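Side-chain contacts in 2-C-methyl-D-erythritol 4-phosphate cytidylyltransferase (Anaerococcus prevotii, PDB 4KT7), which probably catalyses the transfer of a cytidylyl group from CTP to 2-C-methyl-D-erythritol 4-phosphate, releasing diphosphate, in the DXP pathway of isoprenoid biosynthesis: residues I146-D149 with V153-T156; Y161-Q166 with V208-Y213. All coordinates share one frame; numbering follows the deposited sequence.

Contact 1: I146-D149 with V153-T156; sequences IIDD and VDFT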
ATOM      1  N   ILE A 146       6.015  -8.180   9.616  1.00 18.16           N
ATOM      2  CA  ILE A 146       5.079  -8.941  10.428  1.00 12.73           C
ATOM      3  C   ILE A 146       5.370  -8.633  11.891  1.00 17.80           C
ATOM      4  O   ILE A 146       6.513  -8.755  12.338  1.00 21.68           O
ATOM      5  CB  ILE A 146       5.256 -10.454  10.208  1.00 22.56           C
ATOM      6  CG1 ILE A 146       5.050 -10.796   8.733  1.00 22.30           C
ATOM      7  CG2 ILE A 146       4.272 -11.235  11.079  1.00 24.77           C
ATOM      8  CD1 ILE A 146       3.737 -10.289   8.202  1.00 21.46           C
ATOM      9  N   ILE A 147       4.352  -8.220  12.647  1.00 19.73           N
ATOM     10  CA  ILE A 147       4.573  -7.821  14.034  1.00 20.57           C
ATOM     11  C   ILE A 147       3.767  -8.736  14.968  1.00 22.67           C
ATOM     12  O   ILE A 147       2.904  -9.475  14.501  1.00 24.69           O
ATOM     13  CB  ILE A 147       4.163  -6.363  14.248  1.00 21.46           C
ATOM     14  CG1 ILE A 147       2.646  -6.268  14.273  1.00 31.59           C
ATOM     15  CG2 ILE A 147       4.720  -5.465  13.114  1.00 18.62           C
ATOM     16  CD1 ILE A 147       2.137  -5.119  15.074  1.00 32.14           C
ATOM     17  N   ASP A 148       4.028  -8.689  16.275  1.00 32.48           N
ATOM     18  CA  ASP A 148       3.287  -9.548  17.219  1.00 29.93           C
ATOM     19  C   ASP A 148       2.264  -8.777  18.043  1.00 35.41           C
ATOM     20  O   ASP A 148       2.065  -7.578  17.824  1.00 27.61           O
ATOM     21  CB  ASP A 148       4.235 -10.346  18.130  1.00 33.68           C
ATOM     22  CG  ASP A 148       5.079  -9.467  19.038  1.00 33.44           C
ATOM     23  OD1 ASP A 148       4.671  -8.329  19.365  1.00 28.14           O
ATOM     24  OD2 ASP A 148       6.168  -9.926  19.455  1.00 38.63           O
ATOM     25  N   ASP A 149       1.627  -9.465  18.993  1.00 36.27           N
ATOM     26  CA  ASP A 149       0.568  -8.870  19.820  1.00 32.83           C
ATOM     27  C   ASP A 149       1.056  -7.774  20.749  1.00 31.12           C
ATOM     28  O   ASP A 149       0.264  -6.960  21.223  1.00 36.10           O
ATOM     29  CB  ASP A 149      -0.110  -9.943  20.667  1.00 40.67           C
ATOM     30  CG  ASP A 149      -0.900 -10.918  19.836  1.00 49.90           C
ATOM     31  OD1 ASP A 149      -1.976 -10.521  19.334  1.00 46.79           O
ATOM     32  OD2 ASP A 149      -0.447 -12.076  19.696  1.00 57.96           O
ATOM     33  N   VAL A 153       8.412  -6.138  16.298  1.00 26.46           N
ATOM     34  CA  VAL A 153       8.636  -6.784  15.017  1.00 20.66           C
ATOM     35  C   VAL A 153       8.929  -8.280  15.202  1.00 28.20           C
ATOM     36  O   VAL A 153       9.850  -8.661  15.946  1.00 25.46           O
ATOM     37  CB  VAL A 153       9.805  -6.106  14.255  1.00 19.74           C
ATOM     38  CG1 VAL A 153      10.179  -6.901  12.988  1.00 20.67           C
ATOM     39  CG2 VAL A 153       9.425  -4.680  13.894  1.00 19.77           C
ATOM     40  N   ASP A 154       8.140  -9.124  14.540  1.00 24.16           N
ATOM     41  CA  ASP A 154       8.464 -10.541  14.447  1.00 26.82           C
ATOM     42  C   ASP A 154       9.598 -10.736  13.456  1.00 28.40           C
ATOM     43  O   ASP A 154      10.682 -11.174  13.826  1.00 37.55           O
ATOM     44  CB  ASP A 154       7.249 -11.352  13.991  1.00 35.62           C
ATOM     45  CG  ASP A 154       6.512 -11.992  15.142  1.00 47.30           C
ATOM     46  OD1 ASP A 154       7.048 -11.974  16.274  1.00 53.58           O
ATOM     47  OD2 ASP A 154       5.399 -12.524  14.913  1.00 52.93           O
ATOM     48  N   PHE A 155       9.353 -10.398  12.193  1.00 28.12           N
ATOM     49  CA  PHE A 155      10.396 -10.468  11.170  1.00 22.89           C
ATOM     50  C   PHE A 155      10.008  -9.629   9.953  1.00 25.46           C
ATOM     51  O   PHE A 155       8.855  -9.192   9.818  1.00 20.55           O
ATOM     52  CB  PHE A 155      10.644 -11.931  10.752  1.00 26.69           C
ATOM     53  CG  PHE A 155       9.504 -12.536   9.971  1.00 26.24           C
ATOM     54  CD1 PHE A 155       8.350 -12.928  10.609  1.00 19.34           C
ATOM     55  CD2 PHE A 155       9.583 -12.680   8.598  1.00 24.12           C
ATOM     56  CE1 PHE A 155       7.299 -13.475   9.897  1.00 19.18           C
ATOM     57  CE2 PHE A 155       8.534 -13.235   7.876  1.00 20.32           C
ATOM     58  CZ  PHE A 155       7.389 -13.621   8.526  1.00 18.89           C
ATOM     59  N   THR A 156      10.982  -9.388   9.082  1.00 24.99           N
ATOM     60  CA  THR A 156      10.746  -8.670   7.847  1.00 19.46           C
ATOM     61  C   THR A 156      10.710  -9.689   6.729  1.00 30.07           C
ATOM     62  O   THR A 156      11.716 -10.352   6.469  1.00 24.78           O
ATOM     63  CB  THR A 156      11.882  -7.682   7.541  1.00 27.62           C
ATOM     64  OG1 THR A 156      12.138  -6.868   8.693  1.00 24.37           O
ATOM     65  CG2 THR A 156      11.512  -6.785   6.363  1.00 22.90           C
TER
HETATM   66  O   HOH W   1       2.535 -12.344  13.929  1.00 27.87           O
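Opposite I146 the second strand carries an extra residue, D154 beside F155, forming a classic beta bulge in a short antiparallel hairpin. I146 O accepts two backbone bonds, from D154 N at 2.8 Å and from F155 N at 3.3 Å, while I146 N gives a straighter one to F155 O at 3.0 Å. Packing is tightest beside this bonded pair, where the I146 and F155 side chains lie alongside each other, pointing the same way. With CG set between the backbone N and the carbonyl carbon (chi1 70°), the F155 ring brings CE1 to 3.7 Å from I146 CB and CZ equally near I146 CG1. Toward the turn the contact becomes polar and looser. The D148 and D154 carboxylates stand nearly perpendicular, D148 OD2 lying 3.9 Å from D154 OD1, like charges that probably repel each other. D148 OD1 instead accepts from the backbone N atoms of D150 and Y152 in the turn, and a water donates to both I147 O and D154 OD2. Strands 144-147 and 153-155 form an arm far from the chain's centre; I146 pairs with an antiparallel strand of the second subunit, on whose Y163 I147 packs.

Contact 2: Y161-Q166 with V208-Y213; sequences YVYNIQ and VVHGEY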
ATOM      1  N   TYR A 161       8.894 -10.932  -2.464  1.00 26.52           N
ATOM      2  CA  TYR A 161       7.761 -11.852  -2.500  1.00 20.88           C
ATOM      3  C   TYR A 161       6.526 -11.309  -1.783  1.00 20.24           C
ATOM      4  O   TYR A 161       5.561 -12.042  -1.551  1.00 19.39           O
ATOM      5  CB  TYR A 161       8.188 -13.222  -1.949  1.00 22.15           C
ATOM      6  CG  TYR A 161       9.315 -13.833  -2.749  1.00 25.57           C
ATOM      7  CD1 TYR A 161       9.113 -14.246  -4.053  1.00 30.85           C
ATOM      8  CD2 TYR A 161      10.590 -13.969  -2.211  1.00 27.97           C
ATOM      9  CE1 TYR A 161      10.155 -14.800  -4.805  1.00 36.80           C
ATOM     10  CE2 TYR A 161      11.644 -14.521  -2.961  1.00 32.68           C
ATOM     11  CZ  TYR A 161      11.409 -14.931  -4.259  1.00 37.98           C
ATOM     12  OH  TYR A 161      12.412 -15.482  -5.027  1.00 40.18           O
ATOM     13  N   VAL A 162       6.561 -10.019  -1.440  1.00 22.82           N
ATOM     14  CA  VAL A 162       5.447  -9.350  -0.766  1.00 27.10           C
ATOM     15  C   VAL A 162       4.581  -8.561  -1.770  1.00 18.73           C
ATOM     16  O   VAL A 162       5.042  -7.587  -2.352  1.00 16.67           O
ATOM     17  CB  VAL A 162       5.956  -8.370   0.331  1.00 29.90           C
ATOM     18  CG1 VAL A 162       4.778  -7.718   1.028  1.00 19.57           C
ATOM     19  CG2 VAL A 162       6.872  -9.100   1.357  1.00 19.78           C
ATOM     20  N   TYR A 163       3.339  -8.993  -1.971  1.00 16.20           N
ATOM     21  CA  TYR A 163       2.438  -8.371  -2.947  1.00 18.48           C
ATOM     22  C   TYR A 163       1.114  -7.912  -2.358  1.00 16.70           C
ATOM     23  O   TYR A 163       0.544  -8.570  -1.492  1.00 21.93           O
ATOM     24  CB  TYR A 163       2.128  -9.335  -4.097  1.00 14.82           C
ATOM     25  CG  TYR A 163       3.244  -9.510  -5.094  1.00 19.36           C
ATOM     26  CD1 TYR A 163       4.504  -9.956  -4.697  1.00 25.67           C
ATOM     27  CD2 TYR A 163       3.042  -9.243  -6.436  1.00 17.35           C
ATOM     28  CE1 TYR A 163       5.535 -10.117  -5.618  1.00 25.41           C
ATOM     29  CE2 TYR A 163       4.063  -9.409  -7.367  1.00 20.24           C
ATOM     30  CZ  TYR A 163       5.299  -9.852  -6.954  1.00 26.24           C
ATOM     31  OH  TYR A 163       6.291 -10.027  -7.887  1.00 23.44           O
ATOM     32  N   ASN A 164       0.621  -6.780  -2.850  1.00 18.90           N
ATOM     33  CA  ASN A 164      -0.688  -6.278  -2.470  1.00 16.92           C
ATOM     34  C   ASN A 164      -1.674  -6.708  -3.534  1.00 17.13           C
ATOM     35  O   ASN A 164      -1.443  -6.435  -4.708  1.00 22.71           O
ATOM     36  CB  ASN A 164      -0.664  -4.747  -2.430  1.00 14.49           C
ATOM     37  CG  ASN A 164       0.339  -4.204  -1.425  1.00 20.70           C
ATOM     38  OD1 ASN A 164       1.265  -3.460  -1.776  1.00 27.09           O
ATOM     39  ND2 ASN A 164       0.149  -4.557  -0.169  1.00 24.56           N
ATOM     40  N   ILE A 165      -2.776  -7.347  -3.155  1.00 13.01           N
ATOM     41  CA  ILE A 165      -3.729  -7.801  -4.161  1.00 19.24           C
ATOM     42  C   ILE A 165      -4.624  -6.692  -4.670  1.00 20.36           C
ATOM     43  O   ILE A 165      -4.856  -5.688  -3.998  1.00 17.82           O
ATOM     44  CB  ILE A 165      -4.618  -8.962  -3.657  1.00 22.98           C
ATOM     45  CG1 ILE A 165      -5.616  -8.461  -2.614  1.00 31.12           C
ATOM     46  CG2 ILE A 165      -3.742 -10.080  -3.097  1.00 24.27           C
ATOM     47  CD1 ILE A 165      -6.585  -9.519  -2.144  1.00 32.79           C
ATOM     48  N   GLN A 166      -5.140  -6.875  -5.878  1.00 21.57           N
ATOM     49  CA  GLN A 166      -6.155  -5.977  -6.384  1.00 12.72           C
ATOM     50  C   GLN A 166      -7.223  -6.843  -7.053  1.00 24.19           C
ATOM     51  O   GLN A 166      -7.406  -8.005  -6.685  1.00 18.11           O
ATOM     52  CB  GLN A 166      -5.534  -4.929  -7.335  1.00 16.48           C
ATOM     53  CG  GLN A 166      -4.498  -5.466  -8.365  1.00 20.10           C
ATOM     54  CD  GLN A 166      -3.865  -4.359  -9.208  1.00 23.68           C
ATOM     55  OE1 GLN A 166      -3.930  -4.381 -10.448  1.00 25.11           O
ATOM     56  NE2 GLN A 166      -3.241  -3.387  -8.539  1.00 20.37           N
ATOM     57  N   VAL A 208      -0.610 -15.844  -9.837  1.00 16.40           N
ATOM     58  CA  VAL A 208      -0.596 -14.408  -9.651  1.00 16.10           C
ATOM     59  C   VAL A 208      -0.249 -13.747 -10.969  1.00 18.61           C
ATOM     60  O   VAL A 208       0.708 -14.137 -11.632  1.00 21.67           O
ATOM     61  CB  VAL A 208       0.421 -13.999  -8.576  1.00 26.43           C
ATOM     62  CG1 VAL A 208       0.430 -12.494  -8.414  1.00 17.74           C
ATOM     63  CG2 VAL A 208       0.087 -14.679  -7.242  1.00 23.40           C
ATOM     64  N   VAL A 209      -1.049 -12.768 -11.366  1.00 20.15           N
ATOM     65  CA  VAL A 209      -0.756 -11.973 -12.551  1.00 20.74           C
ATOM     66  C   VAL A 209      -0.349 -10.587 -12.072  1.00 19.65           C
ATOM     67  O   VAL A 209      -1.003 -10.028 -11.185  1.00 18.56           O
ATOM     68  CB  VAL A 209      -2.016 -11.866 -13.436  1.00 17.59           C
ATOM     69  CG1 VAL A 209      -1.936 -10.678 -14.380  1.00 25.79           C
ATOM     70  CG2 VAL A 209      -2.242 -13.190 -14.189  1.00 19.21           C
ATOM     71  N   HIS A 210       0.729 -10.037 -12.630  1.00 20.53           N
ATOM     72  CA  HIS A 210       1.138  -8.671 -12.297  1.00 22.80           C
ATOM     73  C   HIS A 210       0.017  -7.683 -12.600  1.00 30.57           C
ATOM     74  O   HIS A 210      -0.479  -7.600 -13.735  1.00 21.60           O
ATOM     75  CB  HIS A 210       2.400  -8.257 -13.058  1.00 29.72           C
ATOM     76  CG  HIS A 210       3.638  -8.970 -12.609  1.00 38.85           C
ATOM     77  ND1 HIS A 210       4.229  -8.735 -11.384  1.00 43.70           N
ATOM     78  CD2 HIS A 210       4.407  -9.900 -13.227  1.00 38.45           C
ATOM     79  CE1 HIS A 210       5.301  -9.500 -11.262  1.00 46.13           C
ATOM     80  NE2 HIS A 210       5.431 -10.215 -12.365  1.00 43.59           N
ATOM     81  N   GLY A 211      -0.384  -6.936 -11.578  1.00 27.30           N
ATOM     82  CA  GLY A 211      -1.404  -5.924 -11.738  1.00 25.67           C
ATOM     83  C   GLY A 211      -0.805  -4.572 -12.081  1.00 26.46           C
ATOM     84  O   GLY A 211       0.343  -4.461 -12.534  1.00 23.12           O
ATOM     85  N   GLU A 212      -1.589  -3.532 -11.862  1.00 24.62           N
ATOM     86  CA  GLU A 212      -1.184  -2.195 -12.225  1.00 23.92           C
ATOM     87  C   GLU A 212      -1.205  -1.330 -10.980  1.00 26.23           C
ATOM     88  O   GLU A 212      -2.144  -1.406 -10.198  1.00 25.96           O
ATOM     89  CB  GLU A 212      -2.114  -1.660 -13.324  1.00 21.19           C
ATOM     90  CG  GLU A 212      -1.835  -2.316 -14.691  1.00 28.27           C
ATOM     91  CD  GLU A 212      -2.995  -2.225 -15.686  1.00 29.16           C
ATOM     92  OE1 GLU A 212      -4.062  -1.660 -15.343  1.00 28.75           O
ATOM     93  OE2 GLU A 212      -2.842  -2.748 -16.817  1.00 25.87           O
ATOM     94  N   TYR A 213      -0.158  -0.525 -10.782  1.00 22.13           N
ATOM     95  CA  TYR A 213      -0.113   0.343  -9.614  1.00 26.39           C
ATOM     96  C   TYR A 213      -1.206   1.399  -9.717  1.00 27.88           C
ATOM     97  O   TYR A 213      -1.744   1.844  -8.709  1.00 30.30           O
ATOM     98  CB  TYR A 213       1.280   0.975  -9.434  1.00 28.63           C
ATOM     99  CG  TYR A 213       2.296  -0.025  -8.924  1.00 32.03           C
ATOM    100  CD1 TYR A 213       2.258  -0.464  -7.609  1.00 23.25           C
ATOM    101  CD2 TYR A 213       3.282  -0.544  -9.765  1.00 28.63           C
ATOM    102  CE1 TYR A 213       3.176  -1.407  -7.132  1.00 29.94           C
ATOM    103  CE2 TYR A 213       4.207  -1.487  -9.299  1.00 26.23           C
ATOM    104  CZ  TYR A 213       4.152  -1.903  -7.980  1.00 29.54           C
ATOM    105  OH  TYR A 213       5.065  -2.823  -7.519  1.00 31.60           O
TER
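The backbones stay apart, the closest CA atoms being those of Q166 and G211 at 7.2 Å, and the Q166 side chain spans from the end of strand 162-166 to the loop after strand 206-210. Its carboxamide grips the backbone of E212 with two hydrogen bonds. E212 N donates to Q166 OE1 at 2.9 Å, from a position tilted 34° off the amide carbonyl plane; Q166 NE2 returns a nearly straight bond to E212 O at 2.8 Å. That acceptor lies in the Q166 amide plane, whereas NE2 sits above the E212 carbonyl plane. Beyond CG the glutamine chain runs extended (chi2 -176°), which carries the amide across to the loop. G211, which lacks a side chain, brings its CA to 3.2 Å from Q166 OE1. N215 ND2 also bonds to Q166 OE1, and the E212 carboxylate turns elsewhere, to S117 OG. Shortened to an alanine, Q166 would lose both bonds, and E212 N and E212 O would probably be left without these mates, with the loop less firmly tied to the strand. Farther along, Y163 and H210 meet edge to edge, Y163 OH lying 3.6 Å from H210 CE1. In the second subunit, I147 packs on Y163 and M151 on H210. Strands 162-166 and 206-210 flank strand 133-139, antiparallel and parallel to it respectively, within the mixed sheet of a GT-A-type nucleotidyltransferase fold, so Q166 spans from one neighbour of that central strand to the loop leaving the other.

Overall arrangement
The two contacts follow one another in sequence, and strand 162-166 is the next strand after 153-155. The centres of the two contacts lie about 22 Å apart and their nearest atoms about 7 Å, so the two do not touch within a subunit. The centre of contact 1 is about 29 Å from the chain's centre, that of contact 2 about 13 Å, on the main sheet. The dimer brings their elements together: the hairpin of one subunit meets strand 162-166 of the other, and antiparallel pairing continues the sheet across the interface. A bound sodium ion lies about 13 Å from the Y163 side chain.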